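Local coordinates for protein putative enzyme related to aldose 1-epimerase (Salmonella typhimurium, PDB 2HTA) that probably interconverts the alpha and beta anomers of glucose 6-phosphate, acting as a hexose-6-phosphate 1-epimerase, at residues F55-A60 against M131-E135; L29-L33 against L120-E125; P229-S233 against D245-H249; L178-V184 against T277-T283; Y145-D149 against E171-T175. All coordinates share one frame; numbering follows the deposited sequence.

The chain is a mostly antiparallel beta fold of the galactose mutarotase kind, and the five contacts fall into two touching pairs and one outlier. Contacts 1 and 2, centres 11 Å apart, have segments that alternate along the chain; the loop 29-33 meets edge strand 119-125, and the end of strand 51-56 meets its neighbour 130-137. Contact 3 is nested inside the loop closed by contact 4. Their centres lie 13 Å apart, and they touch where the hairpin 232-237/242-249 backs strand 278-286 at the probable active site. Contact 5 closes before contact 4 opens and shares strand 172-183 with it, but its centre is 27 Å away, away from the probable active site.

Contact 1 (F55-A60 against M131-E135); sequences FALQGA and MLTFE
F55, the last residue but one of strand 51-56, points its side chain across a beta-sandwich interface at L132 and F134 of strand 130-137. Its chi1 of -67° sets CG beside the backbone N and delivers the ring onto the other strand. There F134 CE1 sits over one face, toward the rim, 3.7 Å from F55 CD1. The two rings meet obliquely, planes 40° apart, while the far end of the F55 ring runs into L132, with CE2 3.9 Å from L132 CD1. F156 adds an edge-to-face partner from the next strand of the same sheet as F134. Further along, L57 sends CD2 to the edge of the F134 ring, in its plane and 3.7 Å from F134 CE2. L57 then opens a type II turn closed by the bond from A60 N to L57 O, 3.2 Å. G59 holds the third place with phi 76°, a backbone shape that calls for glycine. The turn brings A60 back over one face of the F134 ring, which is thus hemmed in by F55, L57 and A60; all but the partly exposed L57 are buried. The last touch is methyl against methylene: A60 CB lies 3.6 Å from F134 CB.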
# COMPACT_ATOMS: atom_id res chain seq x y z
N PHE A 55 -9.08 1.18 -7.59
CA PHE A 55 -9.05 1.63 -6.22
C PHE A 55 -10.36 1.19 -5.57
O PHE A 55 -11.38 1.10 -6.24
CB PHE A 55 -9.10 3.15 -6.20
CG PHE A 55 -7.89 3.83 -6.76
CD1 PHE A 55 -6.88 4.31 -5.91
CD2 PHE A 55 -7.80 4.06 -8.13
CE1 PHE A 55 -5.74 4.95 -6.47
CE2 PHE A 55 -6.69 4.71 -8.69
CZ PHE A 55 -5.67 5.17 -7.86
N ALA A 56 -10.36 1.00 -4.25
CA ALA A 56 -11.61 1.03 -3.53
C ALA A 56 -11.74 2.42 -2.91
O ALA A 56 -10.74 2.99 -2.39
CB ALA A 56 -11.62 -0.05 -2.41
N LEU A 57 -12.98 2.94 -2.87
CA LEU A 57 -13.27 4.15 -2.10
C LEU A 57 -12.96 3.89 -0.64
O LEU A 57 -12.47 4.80 0.06
CB LEU A 57 -14.72 4.62 -2.24
CG LEU A 57 -15.03 5.20 -3.62
CD1 LEU A 57 -16.53 5.53 -3.76
CD2 LEU A 57 -14.19 6.49 -3.92
N GLN A 58 -13.29 2.69 -0.18
CA GLN A 58 -12.93 2.29 1.20
C GLN A 58 -11.43 2.23 1.39
O GLN A 58 -10.74 1.44 0.73
CB GLN A 58 -13.59 0.96 1.56
CG GLN A 58 -13.29 0.52 2.98
CD GLN A 58 -14.16 -0.64 3.33
OE1 GLN A 58 -15.34 -0.46 3.57
NE2 GLN A 58 -13.60 -1.81 3.34
N GLY A 59 -10.89 3.07 2.27
CA GLY A 59 -9.45 3.14 2.42
C GLY A 59 -8.66 3.87 1.33
O GLY A 59 -7.42 3.80 1.34
N ALA A 60 -9.34 4.57 0.42
CA ALA A 60 -8.69 5.10 -0.81
C ALA A 60 -7.61 4.11 -1.22
O ALA A 60 -6.42 4.48 -1.33
CB ALA A 60 -8.06 6.47 -0.55
N MET A 131 -4.50 11.44 -12.58
CA MET A 131 -4.21 11.87 -11.19
C MET A 131 -5.49 11.83 -10.43
O MET A 131 -6.52 12.26 -10.98
CB MET A 131 -3.74 13.35 -11.18
CG MET A 131 -2.44 13.65 -11.93
SD MET A 131 -2.17 15.51 -11.87
CE MET A 131 -2.17 15.84 -10.08
N LEU A 132 -5.47 11.40 -9.15
CA LEU A 132 -6.71 11.34 -8.38
C LEU A 132 -6.42 11.79 -6.95
O LEU A 132 -5.33 11.51 -6.42
CB LEU A 132 -7.23 9.89 -8.28
CG LEU A 132 -7.56 9.09 -9.55
CD1 LEU A 132 -6.31 8.37 -10.01
CD2 LEU A 132 -8.65 8.06 -9.18
N THR A 133 -7.39 12.48 -6.35
CA THR A 133 -7.27 12.90 -4.94
C THR A 133 -8.47 12.37 -4.21
O THR A 133 -9.60 12.66 -4.58
CB THR A 133 -7.30 14.38 -4.82
OG1 THR A 133 -6.19 14.93 -5.56
CG2 THR A 133 -7.14 14.76 -3.37
N PHE A 134 -8.21 11.62 -3.14
CA PHE A 134 -9.27 11.09 -2.26
C PHE A 134 -9.17 11.83 -0.93
O PHE A 134 -8.07 12.25 -0.50
CB PHE A 134 -9.04 9.58 -2.02
CG PHE A 134 -9.21 8.73 -3.24
CD1 PHE A 134 -8.13 8.48 -4.14
CD2 PHE A 134 -10.46 8.20 -3.53
CE1 PHE A 134 -8.32 7.65 -5.28
CE2 PHE A 134 -10.63 7.35 -4.65
CZ PHE A 134 -9.58 7.09 -5.51
N GLU A 135 -10.31 11.98 -0.24
CA GLU A 135 -10.28 12.71 1.04
C GLU A 135 -11.04 11.90 2.11
O GLU A 135 -12.12 11.37 1.84
CB GLU A 135 -11.00 14.04 0.83
CG GLU A 135 -11.02 14.90 2.10
CD GLU A 135 -11.69 16.24 1.83
OE1 GLU A 135 -12.92 16.29 1.76
OE2 GLU A 135 -10.99 17.23 1.60

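Contact 2 (L29-L33 against L120-E125); sequences LTPVL and LKAHNE
T30 and E125 meet because both first torsions place the leading atom, T30 OG1 and E125 CG, between the backbone N and the carbonyl carbon: chi1 is 74° for T30 and 57° for E125. From there the glutamate chain runs out extended and meets the threonine coming from the opposite direction. T30 OG1 donates a short bond of 2.6 Å to E125 OE1, reaching it on the syn side of the carboxylate and 16° out of its plane. The same hydroxyl accepts from V32 N at 3.2 Å, which makes an ST turn, and more weakly from L33 N. The backbone here is a classic beta bulge: L29 and T30 both face L33, whose carbonyl oxygen takes up both of their N-H groups. Beside the carboxylate stands V32, with CG2 3.4 Å from E125 OE1.

H123, on the same side of strand 119-125, offers its ring to aliphatic groups. L33 CD1 lies over its ring face, 3.8 Å from the centroid, in a CH-pi contact, and T30 CG2 reaches H123 CE1 at 3.5 Å. Farther along, L29 and L120 touch tip to tip, CD2 to CD2, at 3.6 Å.

The threonine hydroxyl is therefore donor and acceptor at once. Its donation to a carboxylate, probably charged at this partly exposed place, should polarise it and strengthen its hold on the turn, tying the N-terminal loop to the edge strand of the large sheet.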
# COMPACT_ATOMS: atom_id res chain seq x y z
N LEU A 29 -17.19 8.14 -15.23
CA LEU A 29 -16.78 9.50 -14.74
C LEU A 29 -16.16 10.31 -15.88
O LEU A 29 -16.46 11.51 -16.05
CB LEU A 29 -15.78 9.41 -13.56
CG LEU A 29 -16.38 8.99 -12.19
CD1 LEU A 29 -16.53 7.51 -12.03
CD2 LEU A 29 -15.43 9.49 -11.04
N THR A 30 -15.26 9.67 -16.61
CA THR A 30 -14.54 10.23 -17.76
C THR A 30 -14.30 9.11 -18.74
O THR A 30 -14.62 7.95 -18.45
CB THR A 30 -13.14 10.83 -17.33
OG1 THR A 30 -12.23 9.77 -17.05
CG2 THR A 30 -13.25 11.76 -16.16
N PRO A 31 -13.72 9.39 -19.92
CA PRO A 31 -13.51 8.26 -20.81
C PRO A 31 -12.66 7.12 -20.21
O PRO A 31 -12.80 5.97 -20.64
CB PRO A 31 -12.76 8.89 -22.03
CG PRO A 31 -13.21 10.34 -21.98
CD PRO A 31 -13.29 10.66 -20.53
N VAL A 32 -11.80 7.41 -19.22
CA VAL A 32 -10.97 6.34 -18.69
C VAL A 32 -11.33 5.89 -17.27
O VAL A 32 -10.83 4.88 -16.82
CB VAL A 32 -9.47 6.66 -18.77
CG1 VAL A 32 -9.10 7.02 -20.23
CG2 VAL A 32 -9.18 7.80 -17.84
N LEU A 33 -12.15 6.68 -16.58
CA LEU A 33 -12.47 6.48 -15.17
C LEU A 33 -13.91 6.09 -15.05
O LEU A 33 -14.80 6.80 -15.54
CB LEU A 33 -12.31 7.78 -14.41
CG LEU A 33 -10.93 8.18 -13.85
CD1 LEU A 33 -11.06 9.56 -13.15
CD2 LEU A 33 -10.35 7.11 -12.94
N LEU A 120 -13.86 10.60 -3.56
CA LEU A 120 -13.00 11.02 -4.64
C LEU A 120 -13.27 12.48 -4.90
O LEU A 120 -14.31 12.87 -5.48
CB LEU A 120 -13.28 10.15 -5.86
CG LEU A 120 -12.65 10.60 -7.20
CD1 LEU A 120 -11.12 10.49 -7.02
CD2 LEU A 120 -13.06 9.72 -8.39
N LYS A 121 -12.32 13.33 -4.47
CA LYS A 121 -12.51 14.76 -4.45
C LYS A 121 -12.14 15.37 -5.79
O LYS A 121 -12.79 16.35 -6.21
CB LYS A 121 -11.60 15.36 -3.36
CG LYS A 121 -11.78 16.80 -3.09
CD LYS A 121 -10.72 17.31 -2.08
CE LYS A 121 -11.07 18.73 -1.60
NZ LYS A 121 -12.50 18.84 -1.09
N ALA A 122 -11.11 14.85 -6.45
CA ALA A 122 -10.63 15.49 -7.71
C ALA A 122 -9.92 14.49 -8.56
O ALA A 122 -9.46 13.47 -8.05
CB ALA A 122 -9.71 16.68 -7.41
N HIS A 123 -9.77 14.81 -9.84
CA HIS A 123 -8.99 14.00 -10.72
C HIS A 123 -8.75 14.77 -11.99
O HIS A 123 -9.48 15.71 -12.28
CB HIS A 123 -9.72 12.64 -11.00
CG HIS A 123 -11.12 12.81 -11.49
ND1 HIS A 123 -11.43 12.89 -12.83
CD2 HIS A 123 -12.30 12.92 -10.82
CE1 HIS A 123 -12.74 13.08 -12.97
NE2 HIS A 123 -13.28 13.07 -11.76
N ASN A 124 -7.68 14.42 -12.68
CA ASN A 124 -7.45 14.89 -14.06
C ASN A 124 -6.72 13.83 -14.84
O ASN A 124 -6.21 12.85 -14.30
CB ASN A 124 -6.72 16.24 -14.06
CG ASN A 124 -5.38 16.16 -13.49
OD1 ASN A 124 -4.41 15.90 -14.21
ND2 ASN A 124 -5.27 16.43 -12.17
N GLU A 125 -6.68 13.97 -16.15
CA GLU A 125 -6.06 12.94 -16.95
C GLU A 125 -5.54 13.58 -18.24
O GLU A 125 -5.95 14.69 -18.59
CB GLU A 125 -7.10 11.86 -17.25
CG GLU A 125 -8.35 12.34 -17.95
CD GLU A 125 -9.48 11.31 -17.88
OE1 GLU A 125 -9.90 10.90 -16.74
OE2 GLU A 125 -9.95 10.92 -18.97

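Contact 3 (P229-S233 against D245-H249); sequences PEACS and DVVHH
The H248 imidazole and the S233 hydroxyl face each other across the hairpin formed by strands 232-237 and 242-249. The ring meets the serine at its edge: NE2 donates to S233 OG at 2.8 Å, with the oxygen only 8° out of the ring plane. With chi1 at -47°, the H248 ring lies beside its own backbone N and comes back over the neighbouring strand, while S233 OG, anti to its carbonyl carbon, turns to receive it. V246 C lies above one face of the ring, toward the rim.

S233 and V246 form an antiparallel hydrogen-bonded pair, their side chains on one face of the sheet, turned toward V281 of strand 278-286. S233 N reaches V246 O at 2.8 Å, and V246 N returns to S233 O at 2.9 Å. The pair C232 and V247 is non-hydrogen-bonded and points to the opposite face. Here C232 SG packs between D245 CB at 3.8 Å and V247 CG2 at 4.0 Å. Just before the strand proper, A231 O accepts from H248 N at 2.8 Å and also receives a CA-H contact from V247, V247 CA to A231 O 3.3 Å.

The other imidazole nitrogen, H248 ND1, is bonded to T283 OG1. A ring gripped through both nitrogens, by S233 and T283, should be hard to flip or tilt, and NE2 spends its proton on the serine. Since T283 follows E282 directly in strand 278-286, H248 couples the hairpin to the strand that carries the probable active-site glutamate, whose side chain lies about 6 Å from that of H248.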
# COMPACT_ATOMS: atom_id res chain seq x y z
N PRO A 229 17.38 2.98 5.74
CA PRO A 229 17.33 2.57 4.35
C PRO A 229 17.63 3.75 3.44
O PRO A 229 17.51 4.93 3.84
CB PRO A 229 15.86 2.10 4.20
CG PRO A 229 15.11 3.07 5.13
CD PRO A 229 16.03 3.08 6.34
N GLU A 230 18.05 3.44 2.20
CA GLU A 230 18.25 4.44 1.20
C GLU A 230 16.90 4.89 0.66
O GLU A 230 15.92 4.21 0.89
CB GLU A 230 19.12 3.88 0.08
CG GLU A 230 20.58 3.60 0.51
CD GLU A 230 21.29 2.58 -0.39
OE1 GLU A 230 20.92 2.37 -1.56
OE2 GLU A 230 22.30 2.06 0.07
N ALA A 231 16.87 6.01 -0.09
CA ALA A 231 15.64 6.54 -0.65
C ALA A 231 14.96 5.51 -1.54
O ALA A 231 13.73 5.43 -1.58
CB ALA A 231 15.92 7.82 -1.49
N CYS A 232 15.77 4.76 -2.29
CA CYS A 232 15.22 3.82 -3.25
C CYS A 232 15.48 2.37 -2.82
O CYS A 232 16.64 1.94 -2.73
CB CYS A 232 15.87 4.11 -4.62
SG CYS A 232 15.07 3.07 -5.90
N SER A 233 14.43 1.62 -2.53
CA SER A 233 14.55 0.18 -2.37
C SER A 233 14.44 -0.46 -3.75
O SER A 233 13.63 -0.02 -4.56
CB SER A 233 13.41 -0.39 -1.50
OG SER A 233 13.25 0.30 -0.24
N ASP A 245 11.43 -0.44 -8.46
CA ASP A 245 12.04 0.58 -7.61
C ASP A 245 10.95 1.14 -6.73
O ASP A 245 9.91 1.55 -7.24
CB ASP A 245 12.60 1.69 -8.48
CG ASP A 245 13.74 1.21 -9.32
OD1 ASP A 245 14.47 0.23 -8.95
OD2 ASP A 245 13.92 1.81 -10.39
N VAL A 246 11.17 1.17 -5.42
CA VAL A 246 10.20 1.74 -4.48
C VAL A 246 10.90 2.90 -3.77
O VAL A 246 11.83 2.66 -3.00
CB VAL A 246 9.72 0.66 -3.45
CG1 VAL A 246 8.57 1.17 -2.64
CG2 VAL A 246 9.32 -0.62 -4.14
N VAL A 247 10.50 4.13 -4.09
CA VAL A 247 11.16 5.30 -3.60
C VAL A 247 10.34 5.90 -2.45
O VAL A 247 9.13 6.11 -2.57
CB VAL A 247 11.35 6.32 -4.68
CG1 VAL A 247 12.11 7.52 -4.16
CG2 VAL A 247 12.12 5.71 -5.87
N HIS A 248 11.03 6.22 -1.37
CA HIS A 248 10.41 6.65 -0.14
C HIS A 248 10.74 8.10 0.11
O HIS A 248 11.92 8.55 -0.05
CB HIS A 248 10.89 5.79 1.05
CG HIS A 248 10.86 4.31 0.79
ND1 HIS A 248 9.71 3.56 0.89
CD2 HIS A 248 11.83 3.47 0.35
CE1 HIS A 248 9.98 2.30 0.56
NE2 HIS A 248 11.27 2.22 0.25
N HIS A 249 9.70 8.88 0.46
CA HIS A 249 9.90 10.31 0.81
C HIS A 249 9.17 10.68 2.07
O HIS A 249 8.08 10.22 2.30
CB HIS A 249 9.47 11.21 -0.36
CG HIS A 249 10.54 11.37 -1.41
ND1 HIS A 249 10.47 10.75 -2.64
CD2 HIS A 249 11.73 12.02 -1.37
CE1 HIS A 249 11.56 11.06 -3.33
NE2 HIS A 249 12.36 11.81 -2.57

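Contact 4 (L178-V184 against T277-T283); sequences LHSYFNV and TFVCVET
One face of the H179 ring is covered by the carboxylate of E282, the two planes 22° apart and stacked. E282 OE2 stands 3.2 Å from H179 CE1, toward the rim, and makes no hydrogen bond with the ring. At the edge of the same imidazole comes C280 SG. That sulfur also sits over the middle of the Y181 ring, 3.5 Å from the centroid, in a sulfur-aromatic contact. Y181 in turn lays CD2 over a face of the F278 ring, 3.5 Å from F278 CD1, the planes at 51°. On the other side of the sheet, F182 turns its edge to strand 278-286, CE1 3.4 Å from V281 O.

The strands run antiparallel. F182 and V279 exchange backbone bonds, with F182 N to V279 O at 3.0 Å, and L178 does the same with T283. Between these pairs the first strand is broken by an inverse gamma turn centred on H179, and V281 N to S180 O, 3.3 Å, bridges the gap. The turn and a chi1 of -167° carry the H179 ring alongside E282.

E282 OE1 is buried without a partner in the model. Around the pair, H110 meets H179 edge-to-face, and Y181 OH bonds to R89, which probably binds the substrate. H179, at the break in its strand, beside E282 of the neighbouring strand is consistent with the catalytic His-Glu pair of the aldose 1-epimerase family.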
# COMPACT_ATOMS: atom_id res chain seq x y z
N LEU A 178 2.59 3.36 3.97
CA LEU A 178 1.93 2.94 2.75
C LEU A 178 2.42 1.49 2.59
O LEU A 178 3.61 1.24 2.38
CB LEU A 178 2.36 3.86 1.57
CG LEU A 178 2.14 5.34 1.81
CD1 LEU A 178 2.68 6.21 0.63
CD2 LEU A 178 0.60 5.61 2.00
N HIS A 179 1.51 0.54 2.83
CA HIS A 179 1.86 -0.86 3.11
C HIS A 179 1.88 -1.66 1.79
O HIS A 179 1.22 -2.69 1.69
CB HIS A 179 0.78 -1.43 4.03
CG HIS A 179 1.10 -2.74 4.68
ND1 HIS A 179 1.39 -3.87 3.96
CD2 HIS A 179 1.05 -3.13 5.99
CE1 HIS A 179 1.57 -4.90 4.78
NE2 HIS A 179 1.34 -4.48 6.01
N SER A 180 2.63 -1.21 0.79
CA SER A 180 2.51 -1.81 -0.55
C SER A 180 2.89 -3.29 -0.71
O SER A 180 3.92 -3.72 -0.21
CB SER A 180 3.38 -0.99 -1.52
OG SER A 180 3.17 0.36 -1.24
N TYR A 181 2.03 -4.03 -1.43
CA TYR A 181 2.23 -5.44 -1.83
C TYR A 181 2.63 -5.48 -3.32
O TYR A 181 1.81 -5.16 -4.17
CB TYR A 181 0.91 -6.19 -1.76
CG TYR A 181 0.44 -6.45 -0.35
CD1 TYR A 181 -0.11 -5.41 0.44
CD2 TYR A 181 0.46 -7.72 0.17
CE1 TYR A 181 -0.63 -5.63 1.75
CE2 TYR A 181 -0.04 -7.97 1.52
CZ TYR A 181 -0.55 -6.92 2.27
OH TYR A 181 -1.03 -7.16 3.56
N PHE A 182 3.82 -5.96 -3.59
CA PHE A 182 4.38 -6.02 -4.93
C PHE A 182 4.33 -7.44 -5.41
O PHE A 182 4.72 -8.37 -4.70
CB PHE A 182 5.80 -5.47 -4.90
CG PHE A 182 5.85 -4.02 -4.58
CD1 PHE A 182 6.23 -3.57 -3.31
CD2 PHE A 182 5.39 -3.09 -5.52
CE1 PHE A 182 6.19 -2.21 -3.00
CE2 PHE A 182 5.38 -1.70 -5.23
CZ PHE A 182 5.77 -1.27 -3.96
N ASN A 183 3.81 -7.58 -6.62
CA ASN A 183 3.68 -8.85 -7.34
C ASN A 183 5.06 -9.30 -7.77
O ASN A 183 5.82 -8.56 -8.39
CB ASN A 183 2.74 -8.59 -8.53
CG ASN A 183 2.34 -9.86 -9.28
OD1 ASN A 183 2.11 -10.91 -8.68
ND2 ASN A 183 2.22 -9.75 -10.63
N VAL A 184 5.42 -10.51 -7.34
CA VAL A 184 6.71 -11.12 -7.69
C VAL A 184 6.49 -12.51 -8.28
O VAL A 184 5.46 -13.15 -8.00
CB VAL A 184 7.74 -11.20 -6.52
CG1 VAL A 184 8.07 -9.80 -6.02
CG2 VAL A 184 7.25 -12.07 -5.36
N THR A 277 3.86 -15.11 -4.16
CA THR A 277 3.89 -14.15 -5.25
C THR A 277 3.80 -12.68 -4.83
O THR A 277 3.50 -11.80 -5.67
CB THR A 277 2.83 -14.48 -6.32
OG1 THR A 277 1.55 -14.63 -5.68
CG2 THR A 277 3.23 -15.80 -7.03
N PHE A 278 4.14 -12.40 -3.57
CA PHE A 278 4.33 -11.00 -3.18
C PHE A 278 5.45 -10.79 -2.19
O PHE A 278 5.84 -11.72 -1.44
CB PHE A 278 3.02 -10.36 -2.70
CG PHE A 278 2.64 -10.71 -1.27
CD1 PHE A 278 3.12 -9.97 -0.18
CD2 PHE A 278 1.79 -11.80 -1.02
CE1 PHE A 278 2.77 -10.30 1.13
CE2 PHE A 278 1.42 -12.13 0.31
CZ PHE A 278 1.90 -11.37 1.36
N VAL A 279 5.95 -9.55 -2.16
CA VAL A 279 6.77 -9.08 -1.05
C VAL A 279 6.24 -7.69 -0.73
O VAL A 279 5.88 -6.93 -1.65
CB VAL A 279 8.29 -9.03 -1.40
CG1 VAL A 279 8.62 -8.00 -2.52
CG2 VAL A 279 9.16 -8.74 -0.21
N CYS A 280 6.16 -7.37 0.56
CA CYS A 280 5.82 -6.01 0.96
C CYS A 280 7.03 -5.18 1.20
O CYS A 280 7.92 -5.57 1.97
CB CYS A 280 4.92 -5.98 2.21
SG CYS A 280 3.27 -6.58 1.88
N VAL A 281 7.07 -4.00 0.54
CA VAL A 281 8.13 -3.01 0.79
C VAL A 281 7.38 -1.70 1.06
O VAL A 281 6.80 -1.07 0.14
CB VAL A 281 9.16 -2.88 -0.42
CG1 VAL A 281 10.16 -1.68 -0.21
CG2 VAL A 281 9.88 -4.23 -0.74
N GLU A 282 7.35 -1.32 2.34
CA GLU A 282 6.42 -0.33 2.86
C GLU A 282 7.16 0.96 3.18
O GLU A 282 8.26 0.92 3.74
CB GLU A 282 5.81 -0.87 4.17
CG GLU A 282 5.27 -2.29 3.98
CD GLU A 282 4.74 -2.88 5.28
OE1 GLU A 282 4.39 -2.11 6.19
OE2 GLU A 282 4.64 -4.11 5.36
N THR A 283 6.54 2.09 2.86
CA THR A 283 7.06 3.42 3.28
C THR A 283 6.47 3.72 4.63
O THR A 283 5.23 3.76 4.77
CB THR A 283 6.65 4.53 2.32
OG1 THR A 283 7.09 4.18 0.99
CG2 THR A 283 7.31 5.82 2.70

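Contact 5 (Y145-D149 against E171-T175); sequences YWPHD and EFATT
W146 and H148, on either side of an inverse gamma turn centred on P147, close over F172 where strand 172-183 begins. The turn is held by H148 N to W146 O at 2.7 Å, and it sets CD2 of H148 over one face of the W146 indole. W146 CG is anti to the backbone N (chi1 -162°), which extends the indole toward the strand. Its CH2 corner then lies over one face of F172, toward the rim and 3.7 Å from F172 CD2, with the two ring planes at 50°. D149 O comes to the edge of the phenyl ring, in its plane, 3.4 Å from F172 CE2.

No direct hydrogen bond crosses the contact; two waters do that work. The first is bonded to H148 ND1 at 2.7 Å and donates to E171 O at 2.8 Å. The second donates to D149 O at 2.6 Å and accepts from E171 N at 2.9 Å. Both backbone polar groups of E171 are thus met by solvent that also grips the loop. D149 itself turns its carboxylate to S138 and R143. This is a loop laid against a strand end by aromatic side chains and bridging waters, joining the segment after helix 140-145 to the outlying start of strand 172-183 in the mutarotase beta fold.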
# COMPACT_ATOMS: atom_id res chain seq x y z
N TYR A 145 -13.79 7.04 18.90
CA TYR A 145 -12.61 6.26 19.28
C TYR A 145 -11.28 6.97 19.08
O TYR A 145 -10.27 6.47 19.56
CB TYR A 145 -12.59 4.88 18.59
CG TYR A 145 -12.85 4.92 17.10
CD1 TYR A 145 -11.82 5.27 16.21
CD2 TYR A 145 -14.09 4.59 16.57
CE1 TYR A 145 -12.04 5.31 14.85
CE2 TYR A 145 -14.32 4.61 15.20
CZ TYR A 145 -13.27 4.99 14.34
OH TYR A 145 -13.49 5.05 12.96
N TRP A 146 -11.27 8.15 18.44
CA TRP A 146 -10.01 8.92 18.26
C TRP A 146 -10.39 10.41 18.22
O TRP A 146 -10.70 10.99 17.16
CB TRP A 146 -9.26 8.44 17.01
CG TRP A 146 -7.78 8.83 16.91
CD1 TRP A 146 -6.75 8.32 17.64
CD2 TRP A 146 -7.20 9.78 16.00
NE1 TRP A 146 -5.57 8.96 17.28
CE2 TRP A 146 -5.82 9.84 16.27
CE3 TRP A 146 -7.73 10.61 15.01
CZ2 TRP A 146 -4.96 10.68 15.57
CZ3 TRP A 146 -6.86 11.46 14.30
CH2 TRP A 146 -5.49 11.47 14.59
N PRO A 147 -10.38 11.04 19.41
CA PRO A 147 -10.94 12.38 19.63
C PRO A 147 -10.07 13.50 19.09
O PRO A 147 -9.67 14.39 19.86
CB PRO A 147 -11.10 12.44 21.16
CG PRO A 147 -9.90 11.64 21.62
CD PRO A 147 -9.81 10.47 20.64
N HIS A 148 -9.83 13.49 17.78
CA HIS A 148 -9.07 14.52 17.08
C HIS A 148 -9.75 14.76 15.72
O HIS A 148 -10.09 13.80 15.01
CB HIS A 148 -7.65 14.02 16.78
CG HIS A 148 -6.94 13.47 17.97
ND1 HIS A 148 -6.22 14.27 18.83
CD2 HIS A 148 -6.85 12.21 18.45
CE1 HIS A 148 -5.72 13.52 19.81
NE2 HIS A 148 -6.08 12.27 19.60
N ASP A 149 -9.95 16.01 15.38
CA ASP A 149 -10.43 16.26 14.05
C ASP A 149 -9.29 16.17 13.03
O ASP A 149 -8.13 16.44 13.35
CB ASP A 149 -11.20 17.56 13.97
CG ASP A 149 -12.65 17.35 14.43
OD1 ASP A 149 -13.52 16.67 13.74
OD2 ASP A 149 -12.89 17.81 15.53
N GLU A 171 -4.05 18.68 14.27
CA GLU A 171 -3.03 18.93 15.29
C GLU A 171 -2.89 17.65 16.07
O GLU A 171 -3.74 17.36 16.94
CB GLU A 171 -3.48 20.03 16.25
CG GLU A 171 -4.01 21.33 15.62
CD GLU A 171 -2.93 22.21 14.98
OE1 GLU A 171 -1.80 22.41 15.55
OE2 GLU A 171 -3.23 22.74 13.87
N PHE A 172 -1.86 16.87 15.74
CA PHE A 172 -1.75 15.56 16.35
C PHE A 172 -0.40 15.00 15.96
O PHE A 172 0.27 15.54 15.10
CB PHE A 172 -2.92 14.59 15.95
CG PHE A 172 -3.34 14.69 14.50
CD1 PHE A 172 -2.45 14.41 13.49
CD2 PHE A 172 -4.64 15.07 14.16
CE1 PHE A 172 -2.82 14.50 12.10
CE2 PHE A 172 -5.01 15.20 12.83
CZ PHE A 172 -4.11 14.90 11.76
N ALA A 173 -0.03 13.90 16.61
CA ALA A 173 1.20 13.20 16.31
C ALA A 173 0.80 11.76 16.02
O ALA A 173 -0.02 11.19 16.76
CB ALA A 173 2.14 13.27 17.51
N THR A 174 1.30 11.20 14.92
CA THR A 174 0.85 9.91 14.39
C THR A 174 2.03 9.01 13.95
O THR A 174 3.17 9.46 13.83
CB THR A 174 -0.04 10.06 13.09
OG1 THR A 174 0.73 10.67 12.03
CG2 THR A 174 -1.27 10.90 13.31
N THR A 175 1.71 7.74 13.71
CA THR A 175 2.60 6.91 12.92
C THR A 175 1.76 6.33 11.77
O THR A 175 0.51 6.25 11.84
CB THR A 175 3.27 5.80 13.74
OG1 THR A 175 2.27 4.97 14.33
CG2 THR A 175 4.22 6.41 14.90
O HOH W 1 -6.17 16.93 18.18
O HOH W 2 -6.84 18.18 14.87